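Local coordinates for nucleoporin nup120 (Schizosaccharomyces pombe, PDB 4GQ2), which serves as a structural component of the nuclear pore complex, whose nucleoporins can also dock transiently associated nuclear transport factors, at residues Ile343-Ile353 with Leu364-Val375. Sequence-based numbering, arbitrary orientation.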
loop_
_atom_site.group_PDB
_atom_site.type_symbol
_atom_site.label_atom_id
_atom_site.label_comp_id
_atom_site.label_asym_id
_atom_site.label_seq_id
_atom_site.Cartn_x
_atom_site.Cartn_y
_atom_site.Cartn_z
ATOM N N ILE A 343 28.363 24.562 -11.539
ATOM C CA ILE A 343 27.212 24.332 -12.422
ATOM C C ILE A 343 26.179 25.446 -12.184
ATOM O O ILE A 343 25.998 25.885 -11.043
ATOM C CB ILE A 343 26.578 22.924 -12.250
ATOM C CG1 ILE A 343 26.289 22.594 -10.779
ATOM C CG2 ILE A 343 27.465 21.855 -12.870
ATOM C CD1 ILE A 343 24.869 22.883 -10.330
ATOM N N PRO A 344 25.501 25.913 -13.253
ATOM C CA PRO A 344 24.683 27.121 -13.119
ATOM C C PRO A 344 23.322 26.890 -12.454
ATOM O O PRO A 344 22.782 25.787 -12.513
ATOM C CB PRO A 344 24.497 27.573 -14.567
ATOM C CG PRO A 344 24.555 26.312 -15.367
ATOM C CD PRO A 344 25.408 25.331 -14.608
ATOM N N TRP A 345 22.794 27.937 -11.824
ATOM C CA TRP A 345 21.456 27.933 -11.236
ATOM C C TRP A 345 20.667 29.105 -11.755
ATOM O O TRP A 345 21.169 30.234 -11.791
ATOM C CB TRP A 345 21.530 28.027 -9.718
ATOM C CG TRP A 345 21.874 26.749 -8.992
ATOM C CD1 TRP A 345 23.119 26.358 -8.508
ATOM C CD2 TRP A 345 20.959 25.662 -8.604
ATOM N NE1 TRP A 345 23.043 25.141 -7.881
ATOM C CE2 TRP A 345 21.780 24.666 -7.903
ATOM C CE3 TRP A 345 19.597 25.417 -8.768
ATOM C CZ2 TRP A 345 21.238 23.488 -7.398
ATOM C CZ3 TRP A 345 19.063 24.226 -8.253
ATOM C CH2 TRP A 345 19.866 23.284 -7.590
ATOM N N MET A 346 19.422 28.849 -12.153
ATOM C CA MET A 346 18.536 29.897 -12.663
ATOM C C MET A 346 17.305 30.070 -11.790
ATOM O O MET A 346 16.769 29.105 -11.244
ATOM C CB MET A 346 18.089 29.594 -14.095
ATOM C CG MET A 346 19.168 29.755 -15.149
ATOM S SD MET A 346 18.487 29.729 -16.818
ATOM C CE MET A 346 19.967 29.421 -17.780
ATOM N N LEU A 347 16.856 31.312 -11.670
ATOM C CA LEU A 347 15.593 31.604 -11.024
ATOM C C LEU A 347 14.473 31.000 -11.856
ATOM O O LEU A 347 14.392 31.233 -13.063
ATOM C CB LEU A 347 15.386 33.117 -10.889
ATOM C CG LEU A 347 14.112 33.553 -10.173
ATOM C CD1 LEU A 347 14.110 32.996 -8.761
ATOM C CD2 LEU A 347 13.977 35.067 -10.143
ATOM N N SER A 348 13.622 30.212 -11.208
ATOM C CA SER A 348 12.440 29.671 -11.862
ATOM C C SER A 348 11.216 30.534 -11.566
ATOM O O SER A 348 10.447 30.855 -12.471
ATOM C CB SER A 348 12.193 28.225 -11.424
ATOM O OG SER A 348 10.869 27.818 -11.733
ATOM N N ASP A 349 11.045 30.909 -10.300
ATOM C CA ASP A 349 9.851 31.618 -9.869
ATOM C C ASP A 349 10.036 32.067 -8.426
ATOM O O ASP A 349 10.971 31.628 -7.751
ATOM C CB ASP A 349 8.629 30.695 -9.983
ATOM C CG ASP A 349 7.314 31.453 -10.051
ATOM O OD1 ASP A 349 7.308 32.699 -9.941
ATOM O OD2 ASP A 349 6.270 30.790 -10.218
ATOM N N PHE A 350 9.146 32.940 -7.954
ATOM C CA PHE A 350 9.159 33.369 -6.556
ATOM C C PHE A 350 7.813 33.965 -6.147
ATOM O O PHE A 350 7.034 34.396 -6.998
ATOM C CB PHE A 350 10.340 34.325 -6.265
ATOM C CG PHE A 350 10.280 35.635 -7.009
ATOM C CD1 PHE A 350 10.636 35.710 -8.348
ATOM C CD2 PHE A 350 9.889 36.800 -6.358
ATOM C CE1 PHE A 350 10.585 36.916 -9.031
ATOM C CE2 PHE A 350 9.836 38.011 -7.035
ATOM C CZ PHE A 350 10.186 38.069 -8.374
ATOM N N GLN A 351 7.527 33.948 -4.850
ATOM C CA GLN A 351 6.294 34.539 -4.322
ATOM C C GLN A 351 6.602 35.499 -3.177
ATOM O O GLN A 351 7.676 35.429 -2.581
ATOM C CB GLN A 351 5.321 33.460 -3.828
ATOM C CG GLN A 351 4.820 32.503 -4.887
ATOM C CD GLN A 351 3.710 33.080 -5.728
ATOM O OE1 GLN A 351 2.533 32.921 -5.408
ATOM N NE2 GLN A 351 4.073 33.753 -6.815
ATOM N N LEU A 352 5.644 36.368 -2.863
ATOM C CA LEU A 352 5.781 37.326 -1.770
ATOM C C LEU A 352 4.541 37.320 -0.879
ATOM O O LEU A 352 3.410 37.344 -1.374
ATOM C CB LEU A 352 6.044 38.730 -2.327
ATOM C CG LEU A 352 6.099 39.927 -1.375
ATOM C CD1 LEU A 352 7.341 39.884 -0.496
ATOM C CD2 LEU A 352 6.042 41.226 -2.169
ATOM N N ILE A 353 4.762 37.282 0.435
ATOM C CA ILE A 353 3.671 37.231 1.408
ATOM C C ILE A 353 3.922 38.189 2.579
ATOM O O ILE A 353 4.927 38.070 3.283
ATOM C CB ILE A 353 3.453 35.789 1.950
ATOM C CG1 ILE A 353 3.158 34.799 0.815
ATOM C CG2 ILE A 353 2.320 35.746 2.973
ATOM C CD1 ILE A 353 4.369 34.048 0.308
ATOM N N LEU A 364 9.402 35.875 1.479
ATOM C CA LEU A 364 9.720 35.655 0.071
ATOM C C LEU A 364 10.173 34.219 -0.185
ATOM O O LEU A 364 11.230 33.793 0.291
ATOM C CB LEU A 364 10.785 36.647 -0.417
ATOM C CG LEU A 364 11.065 36.656 -1.929
ATOM C CD1 LEU A 364 10.001 37.443 -2.680
ATOM C CD2 LEU A 364 12.448 37.219 -2.234
ATOM N N ILE A 365 9.356 33.481 -0.931
ATOM C CA ILE A 365 9.675 32.105 -1.321
ATOM C C ILE A 365 10.253 32.121 -2.734
ATOM O O ILE A 365 9.685 32.734 -3.640
ATOM C CB ILE A 365 8.435 31.178 -1.253
ATOM C CG1 ILE A 365 7.766 31.277 0.122
ATOM C CG2 ILE A 365 8.824 29.730 -1.535
ATOM C CD1 ILE A 365 6.282 30.976 0.112
ATOM N N ILE A 366 11.385 31.452 -2.909
ATOM C CA ILE A 366 12.112 31.458 -4.171
ATOM C C ILE A 366 12.404 30.033 -4.619
ATOM O O ILE A 366 12.849 29.214 -3.815
ATOM C CB ILE A 366 13.464 32.196 -4.032
ATOM C CG1 ILE A 366 13.314 33.482 -3.206
ATOM C CG2 ILE A 366 14.059 32.481 -5.401
ATOM C CD1 ILE A 366 14.630 34.097 -2.771
ATOM N N ALA A 367 12.172 29.755 -5.903
ATOM C CA ALA A 367 12.492 28.457 -6.514
ATOM C C ALA A 367 13.648 28.571 -7.506
ATOM O O ALA A 367 13.619 29.401 -8.422
ATOM C CB ALA A 367 11.267 27.866 -7.206
ATOM N N TRP A 368 14.650 27.716 -7.321
ATOM C CA TRP A 368 15.834 27.693 -8.169
ATOM C C TRP A 368 15.892 26.446 -8.989
ATOM O O TRP A 368 15.515 25.369 -8.530
ATOM C CB TRP A 368 17.097 27.834 -7.325
ATOM C CG TRP A 368 17.141 29.157 -6.610
ATOM C CD1 TRP A 368 16.763 29.427 -5.300
ATOM C CD2 TRP A 368 17.543 30.456 -7.167
ATOM N NE1 TRP A 368 16.918 30.759 -5.010
ATOM C CE2 TRP A 368 17.383 31.433 -6.083
ATOM C CE3 TRP A 368 18.020 30.889 -8.405
ATOM C CZ2 TRP A 368 17.685 32.781 -6.254
ATOM C CZ3 TRP A 368 18.320 32.250 -8.567
ATOM C CH2 TRP A 368 18.157 33.171 -7.515
ATOM N N LYS A 369 16.397 26.590 -10.207
ATOM C CA LYS A 369 16.370 25.534 -11.208
ATOM C C LYS A 369 17.770 25.289 -11.754
ATOM O O LYS A 369 18.541 26.230 -11.951
ATOM C CB LYS A 369 15.425 25.955 -12.340
ATOM C CG LYS A 369 15.328 25.020 -13.534
ATOM C CD LYS A 369 14.364 25.593 -14.566
ATOM C CE LYS A 369 13.899 24.527 -15.547
ATOM N NZ LYS A 369 12.510 24.790 -16.040
ATOM N N SER A 370 18.091 24.018 -11.977
ATOM C CA SER A 370 19.308 23.629 -12.672
ATOM C C SER A 370 19.051 22.320 -13.393
ATOM O O SER A 370 19.224 21.237 -12.821
ATOM C CB SER A 370 20.479 23.484 -11.698
ATOM O OG SER A 370 21.695 23.304 -12.405
ATOM N N ASN A 371 18.641 22.427 -14.655
ATOM C CA ASN A 371 18.145 21.283 -15.412
ATOM C C ASN A 371 17.051 20.653 -14.539
ATOM O O ASN A 371 16.102 21.334 -14.163
ATOM C CB ASN A 371 19.278 20.292 -15.725
ATOM C CG ASN A 371 20.311 20.868 -16.675
ATOM O OD1 ASN A 371 19.964 21.458 -17.696
ATOM N ND2 ASN A 371 21.590 20.685 -16.350
ATOM N N LEU A 372 17.169 19.361 -14.248
ATOM C CA LEU A 372 16.188 18.648 -13.435
ATOM C C LEU A 372 16.363 18.750 -11.917
ATOM O O LEU A 372 15.673 18.065 -11.160
ATOM C CB LEU A 372 16.170 17.176 -13.863
ATOM C CG LEU A 372 15.839 16.866 -15.321
ATOM C CD1 LEU A 372 16.000 15.377 -15.572
ATOM C CD2 LEU A 372 14.426 17.319 -15.669
ATOM N N ASN A 373 17.292 19.597 -11.483
ATOM C CA ASN A 373 17.536 19.832 -10.062
ATOM C C ASN A 373 16.816 21.082 -9.590
ATOM O O ASN A 373 16.588 21.999 -10.379
ATOM C CB ASN A 373 19.040 19.970 -9.791
ATOM C CG ASN A 373 19.773 18.644 -9.854
ATOM O OD1 ASN A 373 20.723 18.491 -10.618
ATOM N ND2 ASN A 373 19.338 17.677 -9.048
ATOM N N THR A 374 16.490 21.131 -8.298
ATOM C CA THR A 374 15.655 22.198 -7.754
ATOM C C THR A 374 16.004 22.543 -6.299
ATOM O O THR A 374 16.213 21.651 -5.475
ATOM C CB THR A 374 14.163 21.794 -7.824
ATOM O OG1 THR A 374 13.834 21.383 -9.159
ATOM C CG2 THR A 374 13.261 22.948 -7.420
ATOM N N VAL A 375 16.060 23.840 -5.993
ATOM C CA VAL A 375 16.169 24.305 -4.606
ATOM C C VAL A 375 15.095 25.339 -4.291
ATOM O O VAL A 375 14.844 26.252 -5.075
ATOM C CB VAL A 375 17.564 24.889 -4.268
ATOM C CG1 VAL A 375 17.603 25.387 -2.824
ATOM C CG2 VAL A 375 18.657 23.848 -4.475
#
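Leu347 and Trp368 face each other at a non-hydrogen-bonded position of an antiparallel beta hairpin, strands 346-354 and 361-370, within the beta-propeller domain. With CG anti to the backbone N (chi1 -178°) and a further turn at chi2 (60°), Leu347 brings CD1 over one face of the indole, 4.2 Å from the centroid of its six-membered ring. Ile366 CG2 rises above that same face near the rim and meets Leu347 CD1 at 3.4 Å, so a branched aliphatic pair covers one aromatic plate. Farther along this tightly packed face, Leu364 CD1 reaches the edge of the Phe350 ring, which in turn stands edge-to-face with Phe310; Phe350, Leu352 and Leu364 all rest on Ala299 of strand 297-302.

A classic beta bulge interrupts the pairing where Ser348 and Asp349 both oppose Ala367: Ser348 N donates to Ala367 O, and Ala367 N donates to Asp349 O at 2.9 Å. The opposite face mixes Ile365 and Ala367 with polar side chains: Gln351 OE1 accepts bonds from Phe525 N and His292 NE2, and Lys369 NZ forms a salt bridge with Glu519.

Exposed Ile343, Pro344 and Asn373 fringe the solvent end lightly, but Trp345, only partly exposed, makes a tight patch within it. Its broad ring spans the second hairpin, 361-370 with 373-382, beside the type II' turn Ser370-Asn373: CH2 touches Val375 CG2 at 3.4 Å, and Ser370 CB sits 3.7 Å from the six-membered ring's centroid in a CH-pi contact. Cutting Trp345 back to an alanine would probably leave Ser370 CB without its aromatic face and open a gap beside Val375 CG2. Small enough to fit against the indole, Ser370 also sends its hydroxyl OG to Pro344 O, a 2.7 Å hydrogen bond almost collinear with the carbonyl (C=O...OG angle 174°).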